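Local structure of DMATS type aromatic prenyltransferase (Streptomyces coelicolor, 6ZS0) at residues G11-R16 / V64-S69; T313-E318 / S344-T349. The protein probably catalyses transfer of a dimethylallyl group to position 5 of the indole ring of tryptophan, as a DMATS-type aromatic prenyltransferase. All blocks are in the same frame, centred on the assembly; numbering follows the deposited sequence. Where two conformers were deposited one is given.

Interaction 1: G11-R16 / V64-S69; sequences GGQLRR and VEFSLS
Q13 OE1 accepts a hydrogen bond from the S345 hydroxyl and meets F66 CE1 at 3.7 Å, lying in the ring plane at its edge. The other end of the amide is held too, NE2 donating to the L312 carbonyl, so the amide has its rotation set by two partners. Its plane stands 88° from that of the ring. Nearer the backbone, Q13 CB comes to 3.6 Å from F66 CE1. The ring tip also approaches the helix backbone, with L14 N at 3.8 Å from F66 CZ, and L14 CB sits 4.0 Å from F66 CE2. In the ABBA barrel this buried contact joins helix 6-20 to strand 64-70, one of ten antiparallel strands; the F66 CB bond points toward the helix, and CG anti to the carbonyl carbon (chi1 -60°) carries the ring on to Q13 and L14. Were F66 an alanine here, the loss of the ring would probably leave Q13 CB and L14 CB facing a gap between helix and strand, and take away the edge against which the glutamine amide rests. L14 packs on L35 of helix 25-39, while F66 touches V80 of the adjacent strand.

Interaction 2: T313-E318 / S344-T349; sequences TERRPE and SSEAYT
R315 reaches across to E346 from an ST turn that follows helix 303-312, and the two loops meet at the surface of the barrel protein through one salt bridge. The turn is defined by T313 OG1, which accepts from R315 N at 3.2 Å with an N-H...O angle of 170°, nearly straight. R315 CB starts toward the partner loop and passes 3.6 Å from the same T313 OG1. CG leaves anti to the backbone N (chi1 -162°), and the chain then bends at chi2 and again at chi3, which brings the guanidinium round with NH2 directed at E346. At the tip NH1 and NH2 have different partners. NH1 forms a salt bridge with D284 and lies 3.0 Å from P317 O, with P317 C in the guanidinium plane at its edge. NH2 is the nitrogen turned to the other loop: E346 OE1 sits near the guanidinium plane at its edge, 3.6 Å from NH2, and E346 OE2 is farther from NH2 at 4.2 Å. The carboxylate plane is turned 41° from the guanidinium, and this separation fits an ion pair rather than a close two-point bond. L323 touches both side chains, so the charged pair rests on an apolar neighbour. E346 itself has left-handed helical backbone torsions and opens a type I beta turn. That turn is closed by the hydrogen bond from T349 N to E346 O, 3.2 Å long.

Interaction 1 closes before interaction 2 opens along the chain, yet their centres lie about 12 Å apart, on the same side of the chain's centre. The meeting point is S345: its OG is 2.6 Å from Q13 OE1, a probable hydrogen bond, and its CB packs 3.7 Å from V64 O. Two elements explain this proximity. Strand 64-70 pairs with strand 338-344, closing the barrel through backbone bonds such as F66 with L343, and the latter strand runs straight into loop 344-349. Helix 303-312 ends at L312, whose carbonyl binds Q13 NE2 just before loop 313-318. Helix 6-20 is thereby tied to loop 344-349 and to the end of helix 303-312, from which loop 313-318 departs.

Interaction 1: G11-R16 / V64-S69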
loop_
_atom_site.group_PDB
_atom_site.type_symbol
_atom_site.label_atom_id
_atom_site.label_comp_id
_atom_site.label_asym_id
_atom_site.label_seq_id
_atom_site.Cartn_x
_atom_site.Cartn_y
_atom_site.Cartn_z
ATOM N N GLY A 11 -0.712 17.020 -0.869
ATOM C CA GLY A 11 0.641 17.618 -0.821
ATOM C C GLY A 11 0.967 18.117 0.554
ATOM O O GLY A 11 2.093 17.866 1.034
ATOM N N GLY A 12 0.021 18.790 1.205
ATOM C CA GLY A 12 0.152 19.241 2.586
ATOM C C GLY A 12 0.384 18.055 3.494
ATOM O O GLY A 12 1.271 18.109 4.354
ATOM N N GLN A 13 -0.359 16.965 3.280
ATOM C CA GLN A 13 -0.191 15.736 4.076
ATOM C C GLN A 13 1.204 15.166 3.836
ATOM O O GLN A 13 1.833 14.758 4.795
ATOM C CB GLN A 13 -1.289 14.729 3.744
ATOM C CG GLN A 13 -2.654 15.148 4.274
ATOM C CD GLN A 13 -3.744 14.196 3.878
ATOM O OE1 GLN A 13 -3.788 13.708 2.745
ATOM N NE2 GLN A 13 -4.578 13.850 4.854
ATOM N N LEU A 14 1.661 15.105 2.584
ATOM C CA LEU A 14 2.987 14.534 2.262
ATOM C C LEU A 14 4.052 15.350 3.007
ATOM O O LEU A 14 4.947 14.751 3.607
ATOM C CB LEU A 14 3.207 14.525 0.750
ATOM C CG LEU A 14 4.537 13.911 0.290
ATOM C CD1 LEU A 14 4.407 13.308 -1.105
ATOM C CD2 LEU A 14 5.670 14.930 0.337
ATOM N N ARG A 15 3.937 16.668 2.984
ATOM C CA ARG A 15 4.934 17.567 3.599
ATOM C C ARG A 15 4.974 17.359 5.108
ATOM O O ARG A 15 6.106 17.250 5.665
ATOM C CB ARG A 15 4.620 19.016 3.260
ATOM C CG ARG A 15 4.873 19.378 1.809
ATOM C CD ARG A 15 4.428 20.809 1.567
ATOM N NE ARG A 15 4.491 21.122 0.143
ATOM C CZ ARG A 15 5.584 21.519 -0.503
ATOM N NH1 ARG A 15 5.529 21.782 -1.804
ATOM N NH2 ARG A 15 6.718 21.670 0.150
ATOM N N ARG A 16 3.815 17.343 5.756
ATOM C CA ARG A 16 3.745 17.238 7.234
ATOM C C ARG A 16 4.199 15.846 7.654
ATOM O O ARG A 16 4.979 15.735 8.610
ATOM C CB ARG A 16 2.357 17.596 7.756
ATOM C CG ARG A 16 1.963 19.044 7.493
ATOM C CD ARG A 16 0.654 19.402 8.157
ATOM N NE ARG A 16 -0.427 18.497 7.764
ATOM C CZ ARG A 16 -1.251 18.692 6.745
ATOM N NH1 ARG A 16 -1.152 19.776 6.004
ATOM N NH2 ARG A 16 -2.193 17.802 6.483
ATOM N N VAL A 64 -4.701 8.621 -3.264
ATOM C CA VAL A 64 -3.422 8.712 -2.546
ATOM C C VAL A 64 -3.610 8.011 -1.211
ATOM O O VAL A 64 -4.681 8.190 -0.614
ATOM C CB VAL A 64 -2.995 10.161 -2.315
ATOM C CG1 VAL A 64 -1.630 10.237 -1.664
ATOM C CG2 VAL A 64 -2.998 10.980 -3.606
ATOM N N GLU A 65 -2.585 7.285 -0.795
ATOM C CA GLU A 65 -2.517 6.682 0.549
ATOM C C GLU A 65 -1.081 6.783 1.007
ATOM O O GLU A 65 -0.201 6.823 0.177
ATOM C CB GLU A 65 -2.970 5.222 0.521
ATOM C CG GLU A 65 -2.928 4.551 1.895
ATOM C CD GLU A 65 -3.285 3.073 1.864
ATOM O OE1 GLU A 65 -2.467 2.283 1.338
ATOM O OE2 GLU A 65 -4.393 2.721 2.359
ATOM N N PHE A 66 -0.865 6.922 2.296
ATOM C CA PHE A 66 0.500 7.005 2.847
ATOM C C PHE A 66 0.794 5.765 3.669
ATOM O O PHE A 66 -0.138 5.047 4.084
ATOM C CB PHE A 66 0.672 8.236 3.719
ATOM C CG PHE A 66 0.435 9.517 2.961
ATOM C CD1 PHE A 66 -0.772 10.193 3.068
ATOM C CD2 PHE A 66 1.408 10.015 2.110
ATOM C CE1 PHE A 66 -0.991 11.375 2.372
ATOM C CE2 PHE A 66 1.185 11.189 1.406
ATOM C CZ PHE A 66 -0.006 11.877 1.550
ATOM N N SER A 67 2.063 5.492 3.864
ATOM C CA SER A 67 2.471 4.469 4.847
ATOM C C SER A 67 3.754 4.901 5.541
ATOM O O SER A 67 4.576 5.589 4.927
ATOM C CB SER A 67 2.572 3.103 4.218
ATOM O OG SER A 67 3.629 3.000 3.272
ATOM N N LEU A 68 3.912 4.447 6.779
ATOM C CA LEU A 68 5.179 4.547 7.532
ATOM C C LEU A 68 5.579 3.153 7.955
ATOM O O LEU A 68 4.760 2.473 8.619
ATOM C CB LEU A 68 5.002 5.443 8.748
ATOM C CG LEU A 68 4.833 6.925 8.444
ATOM C CD1 LEU A 68 4.548 7.711 9.707
ATOM C CD2 LEU A 68 6.052 7.486 7.744
ATOM N N SER A 69 6.798 2.744 7.591
ATOM C CA SER A 69 7.397 1.423 7.911
ATOM C C SER A 69 8.505 1.603 8.948
ATOM O O SER A 69 9.491 2.327 8.656
ATOM C CB SER A 69 7.926 0.739 6.700
ATOM O OG SER A 69 6.920 0.560 5.730
#

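Interaction 2: T313-E318 / S344-T349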
loop_
_atom_site.group_PDB
_atom_site.type_symbol
_atom_site.label_atom_id
_atom_site.label_comp_id
_atom_site.label_asym_id
_atom_site.label_seq_id
_atom_site.Cartn_x
_atom_site.Cartn_y
_atom_site.Cartn_z
ATOM N N THR A 313 -4.382 14.787 9.792
ATOM C CA THR A 313 -5.604 15.556 10.107
ATOM C C THR A 313 -5.616 16.017 11.553
ATOM O O THR A 313 -5.079 15.289 12.411
ATOM C CB THR A 313 -6.849 14.715 9.849
ATOM O OG1 THR A 313 -7.988 15.517 10.173
ATOM C CG2 THR A 313 -6.865 13.438 10.658
ATOM N N GLU A 314 -6.338 17.113 11.790
ATOM C CA GLU A 314 -6.571 17.750 13.113
ATOM C C GLU A 314 -7.614 16.972 13.924
ATOM O O GLU A 314 -7.680 17.200 15.137
ATOM C CB GLU A 314 -7.024 19.198 12.920
ATOM C CG GLU A 314 -6.111 19.992 11.997
ATOM N N ARG A 315 -8.384 16.094 13.280
ATOM C CA ARG A 315 -9.396 15.209 13.918
ATOM C C ARG A 315 -8.742 14.446 15.090
ATOM O O ARG A 315 -7.662 13.872 14.894
ATOM C CB ARG A 315 -9.955 14.261 12.849
ATOM C CG ARG A 315 -11.281 13.597 13.194
ATOM C CD ARG A 315 -11.099 12.136 13.530
ATOM N NE ARG A 315 -11.136 11.259 12.368
ATOM C CZ ARG A 315 -10.771 9.974 12.371
ATOM N NH1 ARG A 315 -10.319 9.401 13.478
ATOM N NH2 ARG A 315 -10.860 9.262 11.258
ATOM N N ARG A 316 -9.363 14.455 16.269
ATOM C CA ARG A 316 -9.040 13.492 17.359
ATOM C C ARG A 316 -9.168 12.077 16.792
ATOM O O ARG A 316 -10.171 11.763 16.184
ATOM C CB ARG A 316 -9.996 13.649 18.543
ATOM C CG ARG A 316 -9.836 14.955 19.306
ATOM C CD ARG A 316 -10.041 14.784 20.798
ATOM N NE ARG A 316 -11.447 14.640 21.155
ATOM C CZ ARG A 316 -12.010 13.564 21.730
ATOM N NH1 ARG A 316 -11.291 12.497 22.052
ATOM N NH2 ARG A 316 -13.307 13.572 21.999
ATOM N N PRO A 317 -8.150 11.201 16.925
ATOM C CA PRO A 317 -8.283 9.800 16.528
ATOM C C PRO A 317 -9.569 9.140 17.045
ATOM O O PRO A 317 -10.144 8.361 16.321
ATOM C CB PRO A 317 -7.028 9.166 17.140
ATOM C CG PRO A 317 -6.016 10.278 17.044
ATOM C CD PRO A 317 -6.801 11.513 17.416
ATOM N N GLU A 318 -10.014 9.511 18.251
ATOM C CA GLU A 318 -11.161 8.885 18.955
ATOM C C GLU A 318 -12.491 9.300 18.310
ATOM O O GLU A 318 -13.511 8.697 18.676
ATOM C CB GLU A 318 -11.160 9.278 20.436
ATOM C CG GLU A 318 -9.964 8.745 21.200
ATOM C CD GLU A 318 -8.631 9.489 21.089
ATOM O OE1 GLU A 318 -7.635 8.961 21.638
ATOM O OE2 GLU A 318 -8.569 10.574 20.444
ATOM N N SER A 344 -4.709 6.631 5.823
ATOM C CA SER A 344 -5.727 7.130 4.888
ATOM C C SER A 344 -5.589 8.645 4.732
ATOM O O SER A 344 -5.494 9.340 5.733
ATOM C CB SER A 344 -7.110 6.753 5.392
ATOM O OG SER A 344 -7.274 5.332 5.405
ATOM N N SER A 345 -5.657 9.162 3.515
ATOM C CA SER A 345 -5.655 10.617 3.268
ATOM C C SER A 345 -6.986 11.248 3.710
ATOM O O SER A 345 -6.981 12.321 4.281
ATOM C CB SER A 345 -5.329 10.896 1.825
ATOM O OG SER A 345 -5.613 12.247 1.518
ATOM N N GLU A 346 -8.111 10.605 3.431
ATOM C CA GLU A 346 -9.475 11.075 3.817
ATOM C C GLU A 346 -9.726 12.478 3.244
ATOM O O GLU A 346 -10.372 13.298 3.894
ATOM C CB GLU A 346 -9.645 10.901 5.334
ATOM C CG GLU A 346 -9.660 9.415 5.711
ATOM C CD GLU A 346 -10.268 9.018 7.041
ATOM O OE1 GLU A 346 -10.779 9.888 7.729
ATOM O OE2 GLU A 346 -10.212 7.818 7.373
ATOM N N ALA A 347 -9.342 12.700 1.995
ATOM C CA ALA A 347 -9.595 13.969 1.290
ATOM C C ALA A 347 -11.100 14.170 1.095
ATOM O O ALA A 347 -11.495 15.335 0.827
ATOM C CB ALA A 347 -8.892 13.985 -0.040
ATOM N N TYR A 348 -11.895 13.093 1.128
ATOM C CA TYR A 348 -13.351 13.143 0.856
ATOM C C TYR A 348 -14.118 12.764 2.117
ATOM O O TYR A 348 -15.296 12.435 2.003
ATOM C CB TYR A 348 -13.652 12.279 -0.357
ATOM C CG TYR A 348 -13.048 12.809 -1.620
ATOM C CD1 TYR A 348 -13.489 14.010 -2.173
ATOM C CD2 TYR A 348 -12.003 12.154 -2.251
ATOM C CE1 TYR A 348 -12.923 14.513 -3.332
ATOM C CE2 TYR A 348 -11.448 12.635 -3.421
ATOM C CZ TYR A 348 -11.909 13.822 -3.972
ATOM O OH TYR A 348 -11.336 14.307 -5.109
ATOM N N THR A 349 -13.479 12.831 3.273
ATOM C CA THR A 349 -14.123 12.526 4.571
ATOM C C THR A 349 -14.095 13.816 5.388
ATOM O O THR A 349 -13.061 14.085 6.024
ATOM C CB THR A 349 -13.464 11.296 5.207
ATOM O OG1 THR A 349 -13.458 10.258 4.211
ATOM C CG2 THR A 349 -14.190 10.807 6.437
#